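PDB 6YCA: uncharacterized N-acetyltransferase D2E76_00625 from Mycobacteroides abscessus, which probably transfers acetyl groups from acetyl coenzyme A to amine acceptors, as an Eis-type GNAT enzyme that does not modify aminoglycosides. Local coordinates for residues Ala155-Gln160 with Gly281-Asp286; Ala246-Val251 with Val275-Leu280; Val334-Leu339 with Val364-Leu369. One frame throughout, in Å; residues are numbered along the deposited sequence.

Contact 1: residues Ala155-Gln160 with Gly281-Asp286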
ATOM      1  N   ALA A 155     -18.169  16.668   5.934  1.00 23.98           N
ATOM      2  CA  ALA A 155     -17.355  16.153   4.841  1.00 25.72           C
ATOM      3  C   ALA A 155     -15.903  16.575   5.027  1.00 25.85           C
ATOM      4  O   ALA A 155     -15.592  17.514   5.769  1.00 23.61           O
ATOM      5  CB  ALA A 155     -17.866  16.609   3.464  1.00 23.26           C
ATOM      6  N   THR A 156     -15.019  15.856   4.337  1.00 23.94           N
ATOM      7  CA  THR A 156     -13.589  16.119   4.336  1.00 15.67           C
ATOM      8  C   THR A 156     -13.119  16.322   2.905  1.00 15.84           C
ATOM      9  O   THR A 156     -13.333  15.459   2.049  1.00 16.17           O
ATOM     10  CB  THR A 156     -12.834  14.941   4.929  1.00 16.07           C
ATOM     11  OG1 THR A 156     -13.390  14.629   6.207  1.00 22.91           O
ATOM     12  CG2 THR A 156     -11.362  15.298   5.096  1.00 18.89           C
ATOM     13  N   TYR A 157     -12.466  17.449   2.652  1.00 15.71           N
ATOM     14  CA  TYR A 157     -12.007  17.801   1.320  1.00 20.05           C
ATOM     15  C   TYR A 157     -10.484  17.780   1.250  1.00 23.94           C
ATOM     16  O   TYR A 157      -9.803  18.217   2.182  1.00 25.75           O
ATOM     17  CB  TYR A 157     -12.505  19.197   0.949  1.00 17.96           C
ATOM     18  CG  TYR A 157     -14.006  19.316   0.988  1.00 21.00           C
ATOM     19  CD1 TYR A 157     -14.664  19.595   2.176  1.00 26.08           C
ATOM     20  CD2 TYR A 157     -14.767  19.144  -0.158  1.00 20.30           C
ATOM     21  CE1 TYR A 157     -16.038  19.704   2.224  1.00 27.24           C
ATOM     22  CE2 TYR A 157     -16.143  19.255  -0.122  1.00 22.81           C
ATOM     23  CZ  TYR A 157     -16.773  19.537   1.073  1.00 24.41           C
ATOM     24  OH  TYR A 157     -18.142  19.647   1.122  1.00 24.47           O
ATOM     25  N   ARG A 158      -9.961  17.261   0.140  1.00 21.19           N
ATOM     26  CA  ARG A 158      -8.552  17.377  -0.217  1.00 20.73           C
ATOM     27  C   ARG A 158      -8.459  18.217  -1.481  1.00 27.23           C
ATOM     28  O   ARG A 158      -9.028  17.854  -2.517  1.00 30.27           O
ATOM     29  CB  ARG A 158      -7.895  16.023  -0.485  1.00 18.78           C
ATOM     30  CG  ARG A 158      -7.492  15.178   0.702  1.00 25.45           C
ATOM     31  CD  ARG A 158      -6.788  13.949   0.137  1.00 30.79           C
ATOM     32  NE  ARG A 158      -5.603  14.322  -0.639  1.00 37.03           N
ATOM     33  CZ  ARG A 158      -4.981  13.520  -1.506  1.00 44.71           C
ATOM     34  NH1 ARG A 158      -5.431  12.288  -1.729  1.00 49.98           N
ATOM     35  NH2 ARG A 158      -3.914  13.954  -2.171  1.00 40.15           N
ATOM     36  N   ILE A 159      -7.763  19.345  -1.385  1.00 24.15           N
ATOM     37  CA  ILE A 159      -7.582  20.266  -2.498  1.00 18.82           C
ATOM     38  C   ILE A 159      -6.144  20.144  -2.977  1.00 24.86           C
ATOM     39  O   ILE A 159      -5.208  20.264  -2.179  1.00 30.12           O
ATOM     40  CB  ILE A 159      -7.881  21.711  -2.070  1.00 17.22           C
ATOM     41  CG1 ILE A 159      -9.311  21.823  -1.533  1.00 16.75           C
ATOM     42  CG2 ILE A 159      -7.661  22.656  -3.239  1.00 17.69           C
ATOM     43  CD1 ILE A 159      -9.668  23.212  -1.041  1.00 16.54           C
ATOM     44  N   GLN A 160      -5.965  19.893  -4.270  1.00 25.48           N
ATOM     45  CA  GLN A 160      -4.638  19.928  -4.879  1.00 25.59           C
ATOM     46  C   GLN A 160      -4.376  21.378  -5.274  1.00 25.70           C
ATOM     47  O   GLN A 160      -4.897  21.863  -6.281  1.00 31.81           O
ATOM     48  CB  GLN A 160      -4.547  18.972  -6.064  1.00 27.96           C
ATOM     49  CG  GLN A 160      -3.199  18.256  -6.168  1.00 35.45           C
ATOM     50  CD  GLN A 160      -2.909  17.730  -7.566  1.00 51.73           C
ATOM     51  OE1 GLN A 160      -1.894  18.083  -8.176  1.00 57.16           O
ATOM     52  NE2 GLN A 160      -3.794  16.876  -8.079  1.00 55.05           N
ATOM     53  N   GLY A 281     -11.452  19.716   7.123  1.00 24.43           N
ATOM     54  CA  GLY A 281     -12.325  18.774   7.781  1.00 27.43           C
ATOM     55  C   GLY A 281     -12.405  18.981   9.278  1.00 33.31           C
ATOM     56  O   GLY A 281     -11.399  19.246   9.946  1.00 42.09           O
ATOM     57  N   PRO A 282     -13.614  18.851   9.846  1.00 28.10           N
ATOM     58  CA  PRO A 282     -14.870  18.623   9.126  1.00 23.14           C
ATOM     59  C   PRO A 282     -15.432  19.912   8.535  1.00 19.98           C
ATOM     60  O   PRO A 282     -15.248  20.974   9.126  1.00 15.08           O
ATOM     61  CB  PRO A 282     -15.801  18.121  10.227  1.00 15.42           C
ATOM     62  CG  PRO A 282     -15.320  18.804  11.435  1.00 16.58           C
ATOM     63  CD  PRO A 282     -13.825  18.853  11.304  1.00 24.39           C
ATOM     64  N   ARG A 283     -16.091  19.810   7.388  1.00 22.42           N
ATOM     65  CA  ARG A 283     -16.707  20.930   6.694  1.00 22.28           C
ATOM     66  C   ARG A 283     -18.121  20.546   6.286  1.00 18.50           C
ATOM     67  O   ARG A 283     -18.486  19.365   6.322  1.00 19.31           O
ATOM     68  CB  ARG A 283     -15.890  21.291   5.445  1.00 26.63           C
ATOM     69  CG  ARG A 283     -14.530  21.898   5.739  1.00 27.69           C
ATOM     70  CD  ARG A 283     -14.660  23.193   6.512  1.00 24.20           C
ATOM     71  NE  ARG A 283     -15.502  24.164   5.824  1.00 24.11           N
ATOM     72  CZ  ARG A 283     -16.006  25.245   6.407  1.00 27.75           C
ATOM     73  NH1 ARG A 283     -15.748  25.483   7.684  1.00 32.68           N
ATOM     74  NH2 ARG A 283     -16.770  26.084   5.719  1.00 26.75           N
ATOM     75  N   PRO A 284     -18.959  21.523   5.934  1.00 15.34           N
ATOM     76  CA  PRO A 284     -20.310  21.197   5.462  1.00 15.66           C
ATOM     77  C   PRO A 284     -20.278  20.335   4.207  1.00 15.75           C
ATOM     78  O   PRO A 284     -19.381  20.447   3.370  1.00 15.69           O
ATOM     79  CB  PRO A 284     -20.919  22.570   5.160  1.00 16.03           C
ATOM     80  CG  PRO A 284     -20.159  23.515   6.003  1.00 15.89           C
ATOM     81  CD  PRO A 284     -18.766  22.975   6.086  1.00 15.46           C
ATOM     82  N   ILE A 285     -21.282  19.461   4.083  1.00 16.02           N
ATOM     83  CA  ILE A 285     -21.358  18.588   2.915  1.00 16.27           C
ATOM     84  C   ILE A 285     -21.684  19.360   1.641  1.00 17.68           C
ATOM     85  O   ILE A 285     -21.502  18.830   0.540  1.00 26.39           O
ATOM     86  CB  ILE A 285     -22.324  17.402   3.125  1.00 16.56           C
ATOM     87  CG1 ILE A 285     -23.770  17.882   3.211  1.00 17.04           C
ATOM     88  CG2 ILE A 285     -21.959  16.619   4.372  1.00 16.27           C
ATOM     89  CD1 ILE A 285     -24.765  16.761   3.290  1.00 17.47           C
ATOM     90  N   ASP A 286     -22.168  20.597   1.755  1.00 16.93           N
ATOM     91  CA  ASP A 286     -22.447  21.438   0.596  1.00 17.53           C
ATOM     92  C   ASP A 286     -21.523  22.651   0.533  1.00 23.71           C
ATOM     93  O   ASP A 286     -21.889  23.688  -0.024  1.00 26.80           O
ATOM     94  CB  ASP A 286     -23.912  21.874   0.571  1.00 18.26           C
ATOM     95  CG  ASP A 286     -24.288  22.759   1.755  1.00 22.04           C
ATOM     96  OD1 ASP A 286     -23.506  22.857   2.729  1.00 22.55           O
ATOM     97  OD2 ASP A 286     -25.381  23.358   1.714  1.00 22.28           O
TER
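Ala155 and Arg283 face each other as an antiparallel hydrogen-bonded pair. Ala155 N gives its hydrogen to Arg283 O at 2.7 Å, and Arg283 N returns one to Ala155 O at 2.9 Å. Just before Arg283 the chain turns a corner at Pro282, whose preceding peptide bond is cis, after Gly281 has passed beside Thr156.

A third hydrogen bond comes from a side chain. Tyr157 OH donates to Pro284 O at 2.7 Å; this oxygen lies at the edge of the ring and in its plane, and the hydroxyl lies in the carbonyl plane. The phenol is thereby tethered at its far end, one residue beyond the backbone ladder. Its CG sits anti to the carbonyl carbon (chi1 -58°), which lays the ring back along its own strand, toward Arg283 and Pro284.

Apolar contacts fill in around these bonds. Arg283 CB lies against the edge of the Tyr157 ring, 3.6 Å from CE1. On the side of Ala155, its CB meets Ile285 CG2 at 4.2 Å. Val299 and Val301 of strand 299-312 also pack on Tyr157.

The polar end of Arg283 has its partner outside the two segments: the chain bends at chi2 and chi3, laying one face of the guanidinium over Pro284 CD, while NE forms a salt bridge with Asp287. Asp286 OD2 accepts from the backbone N of Gln408 and pairs with Arg381 of a neighbouring subunit.

The cis-proline corner interrupts the pairing, which resumes at Arg283. Strand 149-160 lies between strands 277-284 and 299-312 of the second acetyltransferase module, and strand 299-312 between 132-135 and 149-160. The order is consistent with two GNAT folds that exchange strands.

Contact 2: residues Ala246-Val251 with Val275-Leu280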
ATOM      1  N   ALA A 246       4.241  15.898  -1.882  1.00 41.94           N
ATOM      2  CA  ALA A 246       2.960  16.296  -1.302  1.00 35.57           C
ATOM      3  C   ALA A 246       3.069  16.884   0.099  1.00 33.59           C
ATOM      4  O   ALA A 246       2.776  16.204   1.088  1.00 35.38           O
ATOM      5  CB  ALA A 246       2.004  15.103  -1.277  1.00 34.47           C
ATOM      6  N   ARG A 247       3.457  18.153   0.188  1.00 28.75           N
ATOM      7  CA  ARG A 247       3.401  18.885   1.448  1.00 24.23           C
ATOM      8  C   ARG A 247       1.951  19.212   1.789  1.00 21.81           C
ATOM      9  O   ARG A 247       1.284  19.932   1.041  1.00 21.17           O
ATOM     10  CB  ARG A 247       4.248  20.152   1.359  1.00 23.47           C
ATOM     11  CG  ARG A 247       5.726  19.880   1.118  1.00 24.82           C
ATOM     12  CD  ARG A 247       6.516  21.166   0.959  1.00 29.03           C
ATOM     13  NE  ARG A 247       6.412  21.681  -0.403  1.00 44.15           N
ATOM     14  CZ  ARG A 247       7.287  21.424  -1.369  1.00 53.20           C
ATOM     15  NH1 ARG A 247       8.337  20.652  -1.131  1.00 55.16           N
ATOM     16  NH2 ARG A 247       7.105  21.937  -2.578  1.00 56.92           N
ATOM     17  N   THR A 248       1.460  18.699   2.914  1.00 21.57           N
ATOM     18  CA  THR A 248       0.057  18.842   3.279  1.00 20.50           C
ATOM     19  C   THR A 248      -0.102  19.680   4.544  1.00 20.19           C
ATOM     20  O   THR A 248       0.669  19.541   5.497  1.00 20.86           O
ATOM     21  CB  THR A 248      -0.558  17.455   3.533  1.00 20.54           C
ATOM     22  OG1 THR A 248      -0.349  16.617   2.392  1.00 21.03           O
ATOM     23  CG2 THR A 248      -2.046  17.562   3.824  1.00 19.53           C
ATOM     24  N   ILE A 249      -1.112  20.552   4.543  1.00 19.31           N
ATOM     25  CA  ILE A 249      -1.581  21.229   5.746  1.00 18.98           C
ATOM     26  C   ILE A 249      -2.991  20.740   6.055  1.00 18.65           C
ATOM     27  O   ILE A 249      -3.728  20.280   5.177  1.00 18.32           O
ATOM     28  CB  ILE A 249      -1.546  22.772   5.655  1.00 21.37           C
ATOM     29  CG1 ILE A 249      -2.555  23.274   4.622  1.00 18.11           C
ATOM     30  CG2 ILE A 249      -0.140  23.269   5.350  1.00 25.15           C
ATOM     31  CD1 ILE A 249      -2.668  24.773   4.573  1.00 18.01           C
ATOM     32  N   SER A 250      -3.378  20.873   7.318  1.00 21.28           N
ATOM     33  CA  SER A 250      -4.678  20.418   7.794  1.00 20.68           C
ATOM     34  C   SER A 250      -5.403  21.582   8.452  1.00 20.59           C
ATOM     35  O   SER A 250      -4.901  22.165   9.419  1.00 22.88           O
ATOM     36  CB  SER A 250      -4.506  19.278   8.794  1.00 18.19           C
ATOM     37  OG  SER A 250      -5.767  18.782   9.196  1.00 20.04           O
ATOM     38  N   VAL A 251      -6.587  21.903   7.943  1.00 17.87           N
ATOM     39  CA  VAL A 251      -7.416  22.980   8.473  1.00 18.95           C
ATOM     40  C   VAL A 251      -8.421  22.352   9.433  1.00 22.49           C
ATOM     41  O   VAL A 251      -9.299  21.590   9.013  1.00 18.58           O
ATOM     42  CB  VAL A 251      -8.122  23.747   7.346  1.00 16.56           C
ATOM     43  CG1 VAL A 251      -9.051  24.798   7.915  1.00 17.09           C
ATOM     44  CG2 VAL A 251      -7.116  24.377   6.413  1.00 16.26           C
ATOM     45  N   VAL A 275       2.743  24.910  -0.214  1.00 22.98           N
ATOM     46  CA  VAL A 275       1.713  23.949   0.162  1.00 22.45           C
ATOM     47  C   VAL A 275       1.233  23.233  -1.092  1.00 22.07           C
ATOM     48  O   VAL A 275       0.895  23.873  -2.096  1.00 23.74           O
ATOM     49  CB  VAL A 275       0.556  24.628   0.908  1.00 23.01           C
ATOM     50  CG1 VAL A 275      -0.546  23.615   1.202  1.00 19.98           C
ATOM     51  CG2 VAL A 275       1.064  25.235   2.197  1.00 25.88           C
ATOM     52  N   ASP A 276       1.217  21.903  -1.037  1.00 21.01           N
ATOM     53  CA  ASP A 276       0.776  21.062  -2.140  1.00 21.14           C
ATOM     54  C   ASP A 276      -0.652  20.562  -1.981  1.00 20.32           C
ATOM     55  O   ASP A 276      -1.402  20.537  -2.961  1.00 20.19           O
ATOM     56  CB  ASP A 276       1.728  19.873  -2.311  1.00 30.36           C
ATOM     57  CG  ASP A 276       3.103  20.290  -2.812  1.00 29.15           C
ATOM     58  OD1 ASP A 276       3.169  21.172  -3.694  1.00 28.26           O
ATOM     59  OD2 ASP A 276       4.115  19.747  -2.320  1.00 29.99           O
ATOM     60  N   VAL A 277      -1.049  20.159  -0.775  1.00 19.88           N
ATOM     61  CA  VAL A 277      -2.371  19.598  -0.524  1.00 19.21           C
ATOM     62  C   VAL A 277      -2.996  20.332   0.652  1.00 20.09           C
ATOM     63  O   VAL A 277      -2.353  20.512   1.689  1.00 26.63           O
ATOM     64  CB  VAL A 277      -2.282  18.093  -0.212  1.00 19.59           C
ATOM     65  CG1 VAL A 277      -3.653  17.532   0.104  1.00 18.96           C
ATOM     66  CG2 VAL A 277      -1.641  17.352  -1.365  1.00 20.45           C
ATOM     67  N   ILE A 278      -4.250  20.742   0.499  1.00 20.16           N
ATOM     68  CA  ILE A 278      -4.999  21.392   1.569  1.00 26.75           C
ATOM     69  C   ILE A 278      -6.126  20.452   1.970  1.00 34.12           C
ATOM     70  O   ILE A 278      -6.972  20.098   1.140  1.00 45.74           O
ATOM     71  CB  ILE A 278      -5.554  22.754   1.118  1.00 29.60           C
ATOM     72  CG1 ILE A 278      -4.443  23.603   0.492  1.00 29.61           C
ATOM     73  CG2 ILE A 278      -6.186  23.487   2.290  1.00 30.49           C
ATOM     74  CD1 ILE A 278      -4.949  24.879  -0.160  1.00 30.13           C
ATOM     75  N   GLU A 279      -6.151  20.049   3.236  1.00 31.44           N
ATOM     76  CA  GLU A 279      -7.200  19.169   3.737  1.00 32.09           C
ATOM     77  C   GLU A 279      -8.077  19.937   4.715  1.00 30.50           C
ATOM     78  O   GLU A 279      -7.595  20.425   5.741  1.00 37.10           O
ATOM     79  CB  GLU A 279      -6.651  17.881   4.352  1.00 40.85           C
ATOM     80  CG  GLU A 279      -7.761  16.871   4.657  1.00 58.46           C
ATOM     81  CD  GLU A 279      -7.244  15.464   4.922  1.00 71.27           C
ATOM     82  OE1 GLU A 279      -6.025  15.306   5.163  1.00 68.77           O
ATOM     83  OE2 GLU A 279      -8.063  14.512   4.877  1.00 79.82           O
ATOM     84  N   LEU A 280      -9.357  20.049   4.380  1.00 23.39           N
ATOM     85  CA  LEU A 280     -10.351  20.718   5.204  1.00 19.92           C
ATOM     86  C   LEU A 280     -11.229  19.641   5.816  1.00 23.49           C
ATOM     87  O   LEU A 280     -11.677  18.734   5.109  1.00 34.08           O
ATOM     88  CB  LEU A 280     -11.246  21.612   4.343  1.00 22.53           C
ATOM     89  CG  LEU A 280     -10.796  22.881   3.614  1.00 25.50           C
ATOM     90  CD1 LEU A 280     -10.368  23.971   4.583  1.00 31.26           C
ATOM     91  CD2 LEU A 280      -9.712  22.598   2.582  1.00 23.37           C
TER
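Thr248 through Val251 pair in parallel with Val277 through Leu280, the short strand axes approaching to 4.9 Å at 20°, as Ile249 N and Val251 N donate to Val277 O and Glu279 O, and Glu279 N donates to Ile249 O.

Arg247 O accepts two backbone donors, Asp276 N at 2.9 Å and Val277 N at 3.0 Å. Asp276 answers with its side chain: CG is anti to the carbonyl carbon (chi1 -69°), and OD2 receives Arg247 N at 3.0 Å through its anti lone pair. The same oxygen lies over one face of the Arg247 guanidinium, 3.6 Å from NE, an attraction of charges alone, because OD2 stands well out of the guanidinium plane; NE donates to Leu274 O. The Arg247 side chain has its nearest atom about 4 Å from a bound sulfate.

On one face of the sheet Thr248 and Val277 lie side by side, pointing the same way, Thr248 OG1 and CG2 against Val277 CB. On the other face the Ile249 side chain crosses that of Val275, from the preceding loop, at about a right angle, CG2 to CG2 3.9 Å. Leu280 lies alongside Val251, its CD1 3.6 Å from Val251 CB. Leu269 of helix 259-270 covers Ile249, Val251 and Ile278.

Strand 248-256, helix 259-270 and strand 277-284 form the beta-alpha-beta crossover of the second GNAT module.

Contact 3: residues Val334-Leu339 with Val364-Leu369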
ATOM      1  N   VAL A 334     -46.637  12.621  15.246  1.00 41.49           N
ATOM      2  CA  VAL A 334     -45.321  12.227  15.733  1.00 37.61           C
ATOM      3  C   VAL A 334     -45.492  11.126  16.770  1.00 37.01           C
ATOM      4  O   VAL A 334     -46.356  11.223  17.651  1.00 36.89           O
ATOM      5  CB  VAL A 334     -44.574  13.431  16.328  1.00 34.74           C
ATOM      6  CG1 VAL A 334     -43.171  13.027  16.764  1.00 31.40           C
ATOM      7  CG2 VAL A 334     -44.536  14.572  15.322  1.00 32.76           C
ATOM      8  N   GLN A 335     -44.675  10.080  16.658  1.00 33.19           N
ATOM      9  CA  GLN A 335     -44.635   8.998  17.631  1.00 36.46           C
ATOM     10  C   GLN A 335     -43.376   9.122  18.475  1.00 39.23           C
ATOM     11  O   GLN A 335     -42.271   9.227  17.935  1.00 43.31           O
ATOM     12  CB  GLN A 335     -44.685   7.631  16.952  1.00 44.53           C
ATOM     13  CG  GLN A 335     -44.582   6.477  17.932  1.00 53.17           C
ATOM     14  CD  GLN A 335     -45.009   5.158  17.323  1.00 63.83           C
ATOM     15  OE1 GLN A 335     -46.204   4.883  17.188  1.00 71.61           O
ATOM     16  NE2 GLN A 335     -44.034   4.333  16.949  1.00 62.38           N
ATOM     17  N   ASP A 336     -43.543   9.091  19.794  1.00 41.42           N
ATOM     18  CA  ASP A 336     -42.432   9.239  20.727  1.00 40.01           C
ATOM     19  C   ASP A 336     -42.685   8.329  21.916  1.00 42.05           C
ATOM     20  O   ASP A 336     -43.646   8.534  22.661  1.00 51.60           O
ATOM     21  CB  ASP A 336     -42.302  10.695  21.180  1.00 39.74           C
ATOM     22  CG  ASP A 336     -40.951  10.999  21.789  1.00 41.06           C
ATOM     23  OD1 ASP A 336     -40.326  10.075  22.354  1.00 41.86           O
ATOM     24  OD2 ASP A 336     -40.506  12.161  21.685  1.00 41.12           O
ATOM     25  N   THR A 337     -41.825   7.327  22.092  1.00 38.44           N
ATOM     26  CA  THR A 337     -42.017   6.366  23.172  1.00 39.00           C
ATOM     27  C   THR A 337     -41.438   6.863  24.491  1.00 39.29           C
ATOM     28  O   THR A 337     -42.086   6.747  25.535  1.00 40.15           O
ATOM     29  CB  THR A 337     -41.378   5.029  22.790  1.00 39.11           C
ATOM     30  OG1 THR A 337     -41.994   4.527  21.599  1.00 41.44           O
ATOM     31  CG2 THR A 337     -41.545   4.018  23.912  1.00 41.07           C
ATOM     32  N   LEU A 338     -40.228   7.424  24.465  1.00 40.04           N
ATOM     33  CA  LEU A 338     -39.600   7.860  25.708  1.00 40.84           C
ATOM     34  C   LEU A 338     -40.317   9.063  26.303  1.00 42.85           C
ATOM     35  O   LEU A 338     -40.489   9.147  27.525  1.00 44.89           O
ATOM     36  CB  LEU A 338     -38.124   8.179  25.481  1.00 40.30           C
ATOM     37  CG  LEU A 338     -37.136   7.028  25.675  1.00 43.22           C
ATOM     38  CD1 LEU A 338     -37.249   6.007  24.549  1.00 44.56           C
ATOM     39  CD2 LEU A 338     -35.719   7.563  25.786  1.00 43.22           C
ATOM     40  N   LEU A 339     -40.744  10.001  25.463  1.00 43.24           N
ATOM     41  CA  LEU A 339     -41.410  11.220  25.913  1.00 43.23           C
ATOM     42  C   LEU A 339     -42.811  11.235  25.320  1.00 44.08           C
ATOM     43  O   LEU A 339     -43.037  11.837  24.259  1.00 44.81           O
ATOM     44  CB  LEU A 339     -40.614  12.447  25.482  1.00 39.21           C
ATOM     45  CG  LEU A 339     -39.185  12.467  26.026  1.00 33.95           C
ATOM     46  CD1 LEU A 339     -38.416  13.678  25.519  1.00 31.09           C
ATOM     47  CD2 LEU A 339     -39.201  12.428  27.546  1.00 35.81           C
ATOM     48  N   VAL A 364     -44.608  10.028  11.404  1.00 33.29           N
ATOM     49  CA  VAL A 364     -43.171   9.804  11.500  1.00 31.02           C
ATOM     50  C   VAL A 364     -42.831   9.652  12.976  1.00 38.76           C
ATOM     51  O   VAL A 364     -43.489  10.237  13.840  1.00 46.20           O
ATOM     52  CB  VAL A 364     -42.410  10.978  10.827  1.00 30.08           C
ATOM     53  CG1 VAL A 364     -43.147  12.284  11.058  1.00 30.81           C
ATOM     54  CG2 VAL A 364     -40.979  11.071  11.282  1.00 33.07           C
ATOM     55  N   ASP A 365     -41.801   8.857  13.269  1.00 39.74           N
ATOM     56  CA  ASP A 365     -41.290   8.768  14.631  1.00 39.65           C
ATOM     57  C   ASP A 365     -40.346   9.929  14.933  1.00 32.32           C
ATOM     58  O   ASP A 365     -39.765  10.543  14.034  1.00 27.64           O
ATOM     59  CB  ASP A 365     -40.598   7.423  14.873  1.00 47.59           C
ATOM     60  CG  ASP A 365     -39.346   7.244  14.031  1.00 52.39           C
ATOM     61  OD1 ASP A 365     -39.274   7.836  12.934  1.00 55.04           O
ATOM     62  OD2 ASP A 365     -38.445   6.493  14.456  1.00 53.09           O
ATOM     63  N   VAL A 366     -40.176  10.206  16.230  1.00 33.43           N
ATOM     64  CA  VAL A 366     -39.444  11.398  16.656  1.00 32.64           C
ATOM     65  C   VAL A 366     -37.997  11.377  16.175  1.00 34.76           C
ATOM     66  O   VAL A 366     -37.396  12.436  15.946  1.00 36.33           O
ATOM     67  CB  VAL A 366     -39.568  11.602  18.181  1.00 32.10           C
ATOM     68  CG1 VAL A 366     -38.828  10.509  18.937  1.00 30.51           C
ATOM     69  CG2 VAL A 366     -39.065  12.986  18.584  1.00 32.40           C
ATOM     70  N   ALA A 367     -37.410  10.189  16.012  1.00 33.66           N
ATOM     71  CA  ALA A 367     -36.038  10.112  15.522  1.00 30.04           C
ATOM     72  C   ALA A 367     -35.938  10.624  14.088  1.00 29.15           C
ATOM     73  O   ALA A 367     -35.030  11.395  13.756  1.00 24.26           O
ATOM     74  CB  ALA A 367     -35.504   8.684  15.634  1.00 28.63           C
ATOM     75  N   ALA A 368     -36.861  10.196  13.221  1.00 33.30           N
ATOM     76  CA  ALA A 368     -36.812  10.630  11.828  1.00 33.28           C
ATOM     77  C   ALA A 368     -37.193  12.097  11.674  1.00 29.22           C
ATOM     78  O   ALA A 368     -36.663  12.780  10.789  1.00 27.48           O
ATOM     79  CB  ALA A 368     -37.695   9.737  10.956  1.00 34.04           C
ATOM     80  N   LEU A 369     -38.099  12.599  12.517  1.00 26.17           N
ATOM     81  CA  LEU A 369     -38.420  14.023  12.484  1.00 26.29           C
ATOM     82  C   LEU A 369     -37.195  14.867  12.810  1.00 29.32           C
ATOM     83  O   LEU A 369     -37.002  15.947  12.237  1.00 33.79           O
ATOM     84  CB  LEU A 369     -39.576  14.331  13.436  1.00 27.14           C
ATOM     85  CG  LEU A 369     -40.012  15.797  13.530  1.00 27.67           C
ATOM     86  CD1 LEU A 369     -40.523  16.306  12.193  1.00 28.17           C
ATOM     87  CD2 LEU A 369     -41.066  15.984  14.614  1.00 28.92           C
TER
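Val334 and Gln335 meet Val364 and Asp365 at the ends of parallel strands 330-335 and 362-365. Gln335 N donates to Val364 O at 3.1 Å, and Gln335 O receives Val366 N at 2.9 Å, where the second strand becomes a helix. Val334 CG1 is anti to the backbone N (chi1 -177°) and CG2 anti to the carbonyl carbon, which parts the methyls: CG1 rests against Val366 CB at 4.1 Å, while the Val334 and Leu369 side chains cross at about a right angle, CG2 to CD2 3.8 Å. The Val366 methyls lie against the Asp336 carboxylate, CG2 being 3.5 Å from OD2.

Both strands belong to the mixed five-stranded sheet of the sterol carrier protein-like domain, and helix 366-373 springs from the second. Asp365 is the N-cap of that helix, its OD1 accepting a weak bond from Ala368 N, while OD2 forms a salt bridge with Arg144.

Leu339 N donates to Asp336 OD1 at 3.1 Å, an Asx motif with the donor above the carboxylate plane, and OD2 takes a salt bridge from Arg311 and a hydrogen bond from Asn342. Farther out, Trp379 packs on Val364 and Leu369, and Val315 on Val366 and Leu369.

In the fold
Contacts 1 and 2 share strand 277-284, which has strand 149-160 on one side and strand 248-256 on the other; their centres are about 12 Å apart. Between them Ile159 N and Tyr157 N probably donate to Ile278 O and Leu280 O. Along the chain contact 2 is nested within the loop that contact 1 closes, so the crossover of the second GNAT module is docked onto a strand from earlier in the sequence. Contact 3 follows in series, in the sterol carrier protein-like domain across the chain's centre, centre to centre about 32 Å from contact 1 and about 42 Å from contact 2. It occupies a separate sheet and touches neither; contacts 1 and 2 form one continuous strand arrangement.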